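Local coordinates for methyl-CpG-binding domain protein 1 (Homo sapiens, PDB 5W9Q), which represses transcription at CpG islands in promoters and, through its third CXXC-type zinc finger, the part in this structure, binds DNA containing unmethylated CpG dinucleotides, at residues G11-C16 with Q48-A53; R24-C29 with K43-Q48. All coordinates share one frame; numbering follows the deposited sequence.

Contact 1: residues G11-C16 with Q48-A53. With ZN (zinc ion), chain H.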
loop_
_atom_site.group_PDB
_atom_site.type_symbol
_atom_site.label_atom_id
_atom_site.label_comp_id
_atom_site.label_asym_id
_atom_site.label_seq_id
_atom_site.Cartn_x
_atom_site.Cartn_y
_atom_site.Cartn_z
ATOM N N GLY A 11 -4.888 10.764 -5.659
ATOM C CA GLY A 11 -6.314 10.562 -5.608
ATOM C C GLY A 11 -6.929 10.156 -6.921
ATOM O O GLY A 11 -8.111 9.882 -6.943
ATOM N N ALA A 12 -6.136 10.110 -8.006
ATOM C CA ALA A 12 -6.652 9.938 -9.371
ATOM C C ALA A 12 -5.782 8.965 -10.198
ATOM O O ALA A 12 -5.708 9.075 -11.416
ATOM C CB ALA A 12 -6.699 11.293 -10.043
ATOM N N CYS A 13 -5.098 8.050 -9.516
ATOM C CA CYS A 13 -4.359 6.970 -10.156
ATOM C C CYS A 13 -5.040 5.684 -9.716
ATOM O O CYS A 13 -5.900 5.693 -8.815
ATOM C CB CYS A 13 -2.878 7.024 -9.785
ATOM S SG CYS A 13 -2.448 6.510 -8.099
ATOM N N ALA A 14 -4.683 4.572 -10.367
ATOM C CA ALA A 14 -5.427 3.314 -10.179
ATOM C C ALA A 14 -5.159 2.793 -8.792
ATOM O O ALA A 14 -6.013 2.154 -8.210
ATOM C CB ALA A 14 -5.048 2.268 -11.232
ATOM N N ALA A 15 -3.968 3.068 -8.268
ATOM C CA ALA A 15 -3.676 2.750 -6.845
ATOM C C ALA A 15 -4.536 3.531 -5.843
ATOM O O ALA A 15 -5.096 2.933 -4.903
ATOM C CB ALA A 15 -2.207 2.972 -6.528
ATOM N N CYS A 16 -4.662 4.854 -6.040
ATOM C CA CYS A 16 -5.456 5.668 -5.092
ATOM C C CYS A 16 -6.929 5.325 -5.270
ATOM O O CYS A 16 -7.628 5.260 -4.309
ATOM C CB CYS A 16 -5.241 7.173 -5.291
ATOM S SG CYS A 16 -3.626 7.806 -4.782
ATOM N N GLN A 48 -0.368 1.788 -3.164
ATOM C CA GLN A 48 0.705 2.786 -3.131
ATOM C C GLN A 48 0.561 3.745 -4.327
ATOM O O GLN A 48 0.588 3.316 -5.518
ATOM C CB GLN A 48 2.037 2.097 -3.145
ATOM C CG GLN A 48 2.209 1.237 -1.906
ATOM C CD GLN A 48 2.631 2.104 -0.667
ATOM O OE1 GLN A 48 2.877 3.322 -0.828
ATOM N NE2 GLN A 48 2.696 1.492 0.529
ATOM N N CYS A 49 0.389 5.029 -4.022
ATOM C CA CYS A 49 0.187 6.033 -5.072
ATOM C C CYS A 49 1.302 6.080 -6.121
ATOM O O CYS A 49 2.491 6.184 -5.779
ATOM C CB CYS A 49 0.077 7.406 -4.432
ATOM S SG CYS A 49 -0.250 8.676 -5.694
ATOM N N LEU A 50 0.909 6.047 -7.405
ATOM C CA LEU A 50 1.877 6.015 -8.502
ATOM C C LEU A 50 2.631 7.352 -8.727
ATOM O O LEU A 50 3.642 7.384 -9.476
ATOM C CB LEU A 50 1.159 5.586 -9.833
ATOM C CG LEU A 50 0.409 4.233 -9.742
ATOM C CD1 LEU A 50 -0.437 3.932 -10.935
ATOM C CD2 LEU A 50 1.406 3.108 -9.465
ATOM N N GLN A 51 2.106 8.455 -8.167
ATOM C CA GLN A 51 2.726 9.786 -8.292
ATOM C C GLN A 51 3.461 10.168 -6.966
ATOM O O GLN A 51 4.592 10.716 -6.987
ATOM C CB GLN A 51 1.660 10.829 -8.661
ATOM C CG GLN A 51 1.016 10.689 -10.053
ATOM N N PHE A 52 2.845 9.867 -5.821
ATOM C CA PHE A 52 3.339 10.402 -4.517
ATOM C C PHE A 52 4.060 9.410 -3.622
ATOM O O PHE A 52 4.786 9.849 -2.729
ATOM C CB PHE A 52 2.214 11.095 -3.719
ATOM C CG PHE A 52 1.553 12.269 -4.424
ATOM C CD1 PHE A 52 2.128 12.919 -5.535
ATOM C CD2 PHE A 52 0.355 12.770 -3.933
ATOM C CE1 PHE A 52 1.499 13.975 -6.151
ATOM C CE2 PHE A 52 -0.270 13.853 -4.548
ATOM C CZ PHE A 52 0.298 14.458 -5.652
ATOM N N ALA A 53 3.911 8.103 -3.839
ATOM C CA ALA A 53 4.547 7.124 -2.925
ATOM C C ALA A 53 5.988 7.068 -3.236
ATOM O O ALA A 53 6.378 7.217 -4.387
ATOM C CB ALA A 53 3.957 5.762 -3.039
HETATM ZN ZN ZN H . -2.326 8.352 -6.672
#

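Contact 2: residues R24-C29 with K43-Q48. With ZN (zinc ion), chain G; nucleotides of chain C.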
loop_
_atom_site.group_PDB
_atom_site.type_symbol
_atom_site.label_atom_id
_atom_site.label_comp_id
_atom_site.label_asym_id
_atom_site.label_seq_id
_atom_site.Cartn_x
_atom_site.Cartn_y
_atom_site.Cartn_z
ATOM N N ARG A 24 -2.935 -10.116 -0.278
ATOM C CA ARG A 24 -1.926 -11.093 -0.794
ATOM C C ARG A 24 -0.462 -10.578 -0.948
ATOM O O ARG A 24 0.459 -11.373 -0.901
ATOM C CB ARG A 24 -2.376 -11.636 -2.151
ATOM C CG ARG A 24 -3.663 -12.451 -2.118
ATOM C CD ARG A 24 -3.430 -13.848 -1.557
ATOM N NE ARG A 24 -4.680 -14.587 -1.354
ATOM C CZ ARG A 24 -4.800 -15.705 -0.626
ATOM N NH1 ARG A 24 -5.987 -16.293 -0.514
ATOM N NH2 ARG A 24 -3.741 -16.241 0.002
ATOM N N CYS A 25 -0.256 -9.262 -1.099
ATOM C CA CYS A 25 1.036 -8.675 -1.262
ATOM C C CYS A 25 1.861 -8.743 0.107
ATOM O O CYS A 25 1.332 -9.059 1.233
ATOM C CB CYS A 25 0.864 -7.210 -1.761
ATOM S SG CYS A 25 0.294 -6.019 -0.451
ATOM N N ASP A 26 3.140 -8.457 0.029
ATOM C CA ASP A 26 3.997 -8.560 1.253
ATOM C C ASP A 26 3.474 -7.591 2.416
ATOM O O ASP A 26 3.371 -7.993 3.548
ATOM C CB ASP A 26 5.468 -8.366 0.911
ATOM C CG ASP A 26 5.768 -7.041 0.259
ATOM O OD1 ASP A 26 4.892 -6.273 -0.204
ATOM O OD2 ASP A 26 6.923 -6.735 0.180
ATOM N N PHE A 27 3.096 -6.368 2.054
ATOM C CA PHE A 27 2.604 -5.394 3.013
ATOM C C PHE A 27 1.252 -5.776 3.654
ATOM O O PHE A 27 1.026 -5.567 4.883
ATOM C CB PHE A 27 2.556 -3.981 2.363
ATOM C CG PHE A 27 3.935 -3.418 1.916
ATOM C CD1 PHE A 27 5.109 -3.789 2.527
ATOM C CD2 PHE A 27 4.014 -2.492 0.867
ATOM C CE1 PHE A 27 6.318 -3.250 2.137
ATOM C CE2 PHE A 27 5.223 -1.932 0.471
ATOM C CZ PHE A 27 6.380 -2.324 1.095
ATOM N N CYS A 28 0.343 -6.376 2.854
ATOM C CA CYS A 28 -0.947 -6.836 3.372
ATOM C C CYS A 28 -0.743 -7.986 4.322
ATOM O O CYS A 28 -1.199 -7.919 5.489
ATOM C CB CYS A 28 -1.951 -7.238 2.243
ATOM S SG CYS A 28 -2.759 -5.821 1.523
ATOM N N CYS A 29 -0.095 -9.037 3.825
ATOM C CA CYS A 29 0.269 -10.202 4.675
ATOM C C CYS A 29 0.927 -9.842 6.002
ATOM O O CYS A 29 0.758 -10.544 6.967
ATOM C CB CYS A 29 1.203 -11.138 3.927
ATOM S SG CYS A 29 0.245 -11.943 2.647
ATOM N N LYS A 43 1.187 0.408 3.578
ATOM C CA LYS A 43 -0.066 0.079 2.938
ATOM C C LYS A 43 0.112 -0.890 1.794
ATOM O O LYS A 43 1.198 -1.054 1.284
ATOM C CB LYS A 43 -0.871 1.299 2.554
ATOM C CG LYS A 43 -0.278 2.273 1.642
ATOM C CD LYS A 43 -1.436 3.175 1.101
ATOM C CE LYS A 43 -0.935 4.518 0.724
ATOM N NZ LYS A 43 -2.040 5.290 0.113
ATOM N N CYS A 44 -1.017 -1.541 1.429
ATOM C CA CYS A 44 -1.058 -2.542 0.346
ATOM C C CYS A 44 -0.185 -2.067 -0.803
ATOM O O CYS A 44 -0.317 -0.880 -1.239
ATOM C CB CYS A 44 -2.507 -2.616 -0.170
ATOM S SG CYS A 44 -2.665 -3.820 -1.442
ATOM N N ARG A 45 0.655 -2.929 -1.316
ATOM C CA ARG A 45 1.469 -2.590 -2.526
ATOM C C ARG A 45 0.622 -1.960 -3.673
ATOM O O ARG A 45 1.072 -1.003 -4.371
ATOM C CB ARG A 45 2.082 -3.829 -3.105
ATOM C CG ARG A 45 3.246 -4.382 -2.359
ATOM C CD ARG A 45 4.498 -3.545 -2.563
ATOM N NE ARG A 45 5.619 -4.164 -1.852
ATOM C CZ ARG A 45 6.869 -3.731 -1.848
ATOM N NH1 ARG A 45 7.234 -2.613 -2.492
ATOM N NH2 ARG A 45 7.775 -4.430 -1.163
ATOM N N TRP A 46 -0.570 -2.519 -3.848
ATOM C CA TRP A 46 -1.519 -2.111 -4.969
ATOM C C TRP A 46 -2.332 -0.821 -4.650
ATOM O O TRP A 46 -3.065 -0.334 -5.516
ATOM C CB TRP A 46 -2.443 -3.282 -5.299
ATOM C CG TRP A 46 -1.642 -4.397 -5.729
ATOM C CD1 TRP A 46 -1.394 -5.561 -5.058
ATOM C CD2 TRP A 46 -0.873 -4.444 -6.923
ATOM N NE1 TRP A 46 -0.501 -6.308 -5.739
ATOM C CE2 TRP A 46 -0.153 -5.658 -6.899
ATOM C CE3 TRP A 46 -0.710 -3.566 -8.012
ATOM C CZ2 TRP A 46 0.691 -6.065 -7.977
ATOM C CZ3 TRP A 46 0.144 -3.970 -9.112
ATOM C CH2 TRP A 46 0.832 -5.194 -9.055
ATOM N N ARG A 47 -2.165 -0.264 -3.420
ATOM C CA ARG A 47 -2.697 1.019 -3.029
ATOM C C ARG A 47 -1.634 2.097 -2.856
ATOM O O ARG A 47 -1.932 3.196 -2.411
ATOM C CB ARG A 47 -3.554 0.855 -1.772
ATOM C CG ARG A 47 -4.611 -0.261 -1.886
ATOM C CD ARG A 47 -5.407 -0.447 -0.600
ATOM N NE ARG A 47 -6.502 0.482 -0.533
ATOM C CZ ARG A 47 -7.412 0.570 0.448
ATOM N NH1 ARG A 47 -8.437 1.447 0.337
ATOM N NH2 ARG A 47 -7.372 -0.229 1.495
ATOM N N GLN A 48 -0.368 1.788 -3.164
ATOM C CA GLN A 48 0.705 2.786 -3.131
ATOM C C GLN A 48 0.561 3.745 -4.327
ATOM O O GLN A 48 0.588 3.316 -5.518
ATOM C CB GLN A 48 2.037 2.097 -3.145
ATOM C CG GLN A 48 2.209 1.237 -1.906
ATOM C CD GLN A 48 2.631 2.104 -0.667
ATOM O OE1 GLN A 48 2.877 3.322 -0.828
ATOM N NE2 GLN A 48 2.696 1.492 0.529
HETATM ZN ZN ZN G . -1.965 -5.852 -0.675
ATOM P P DA C 5 -3.254 2.045 5.735
ATOM O OP1 DA C 5 -4.023 2.767 4.725
ATOM O OP2 DA C 5 -3.030 0.572 5.564
ATOM O "O5'" DA C 5 -1.877 2.845 5.882
ATOM C "C5'" DA C 5 -1.893 4.281 6.002
ATOM C "C4'" DA C 5 -0.522 4.776 6.398
ATOM O "O4'" DA C 5 -0.213 4.326 7.757
ATOM C "C3'" DA C 5 0.608 4.229 5.512
ATOM O "O3'" DA C 5 1.660 5.161 5.229
ATOM C "C2'" DA C 5 1.231 3.154 6.374
ATOM C "C1'" DA C 5 1.115 3.858 7.724
ATOM N N9 DA C 5 1.367 3.066 8.916
ATOM C C8 DA C 5 1.177 1.732 9.159
ATOM N N7 DA C 5 1.565 1.353 10.361
ATOM C C5 DA C 5 2.041 2.522 10.939
ATOM C C6 DA C 5 2.589 2.800 12.214
ATOM N N6 DA C 5 2.770 1.876 13.156
ATOM N N1 DA C 5 3.000 4.066 12.460
ATOM C C2 DA C 5 2.856 4.985 11.495
ATOM N N3 DA C 5 2.328 4.851 10.271
ATOM C C4 DA C 5 1.928 3.583 10.063
#

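Contact 1: residues G11-C16 with Q48-A53
One of the two Cys4 zinc sites of the CXXC domain joins residues 11-16 to 48-53: Cys13 and Cys16 come from the first segment, Cys49 from the second, and Cys10 completes the set. Cys13 SG and Cys49 SG each lie 2.3 Å from the zinc ion, and both remain beyond bonding distance of one another, so the metal and not a disulfide ties the segments together. The three sulfurs from these segments also accept backbone N-H groups. Leu50 N donates to Cys13 SG at 3.5 Å, almost straight at 169°, in the one hydrogen bond found between the two segments. The same sulfur accepts from Cys16 N as an N-cap ahead of helix 14-17; a chi1 of 73° places it between its own backbone N and carbonyl carbon, where it can serve the metal and both donors. Cys49 SG, swung opposite its backbone N (chi1 -177°), takes N-H groups from Gln51 and Phe52, while Gly11 N donates to Cys16 SG at 3.3 Å. Such N-H donors would probably spread the negative charge of the sulfurs. Beside the metal, Ala15 points its methyl at the other backbone, with CB 3.0 Å from Gln48 O, a very close approach. Leu50 lies alongside: its CD1 branch meets Cys13 CB at 4.1 Å, and its CG packs against Ala15 CB. Three ligands from a closely spaced CxxCxxC run and a fourth from far along the chain are characteristic of a CXXC zinc finger site.

Contact 2: residues R24-C29 with K43-Q48
The backbones approach most closely where Cys28 CA lies 5.3 Å from Cys44 CA, bringing the first turn of helix 26-30 against the residue that leads into the 3-10 turn 45-47. This is the second Cys4 zinc site of the CXXC finger: Cys25, Cys28 and Cys44 bind the zinc ion, and Cys22 is the fourth ligand. Cys25 SG caps the helix by accepting from Cys28 N, and it takes a further bond across the contact from Arg45 N at 3.2 Å. Arg45 bends at chi2 (-74°) to bring its guanidinium alongside Asp26 and over Phe27. It grips the carboxylate side-on: NE reaches Asp26 OD1 and NH2 reaches Asp26 OD2, each at 2.8 Å, both on syn lone pairs, with the two planes only 10° apart. One guanidinium face lies flat on the Phe27 ring in a cation-pi stack, centres 3.9 Å apart, while NH1 turns to the carbonyl of Arg56. A leucine here would probably leave the Asp26 carboxylate without its paired charge and the Phe27 face without its flat cationic cover. Lys43 CB packs against the phosphate of DA5 of chain C, and the Lys43 carbonyl accepts from the side-chain amide of Gln48, Gln48 NE2 to Lys43 O being 3.0 Å.

Contact 2 is nested along the chain within the loop closed by contact 1: residues 11-16 come first, then 24-29, then 43-48 and 48-53, the last two sharing Gln48. The successive helices 14-17 and 26-30 each follow a capping cysteine, and the returning chain supplies one ligand to each metal, the site nearer the middle of the sequence being served first. The contact centres are 13 Å apart, yet the contacts touch, since Ala15 CB lies 3.6 Å from Trp46 O. With little helix and no strand, the domain probably depends on its two zinc sites to hold its loops, consistent with the extended, crescent-like CXXC fold that binds CpG DNA.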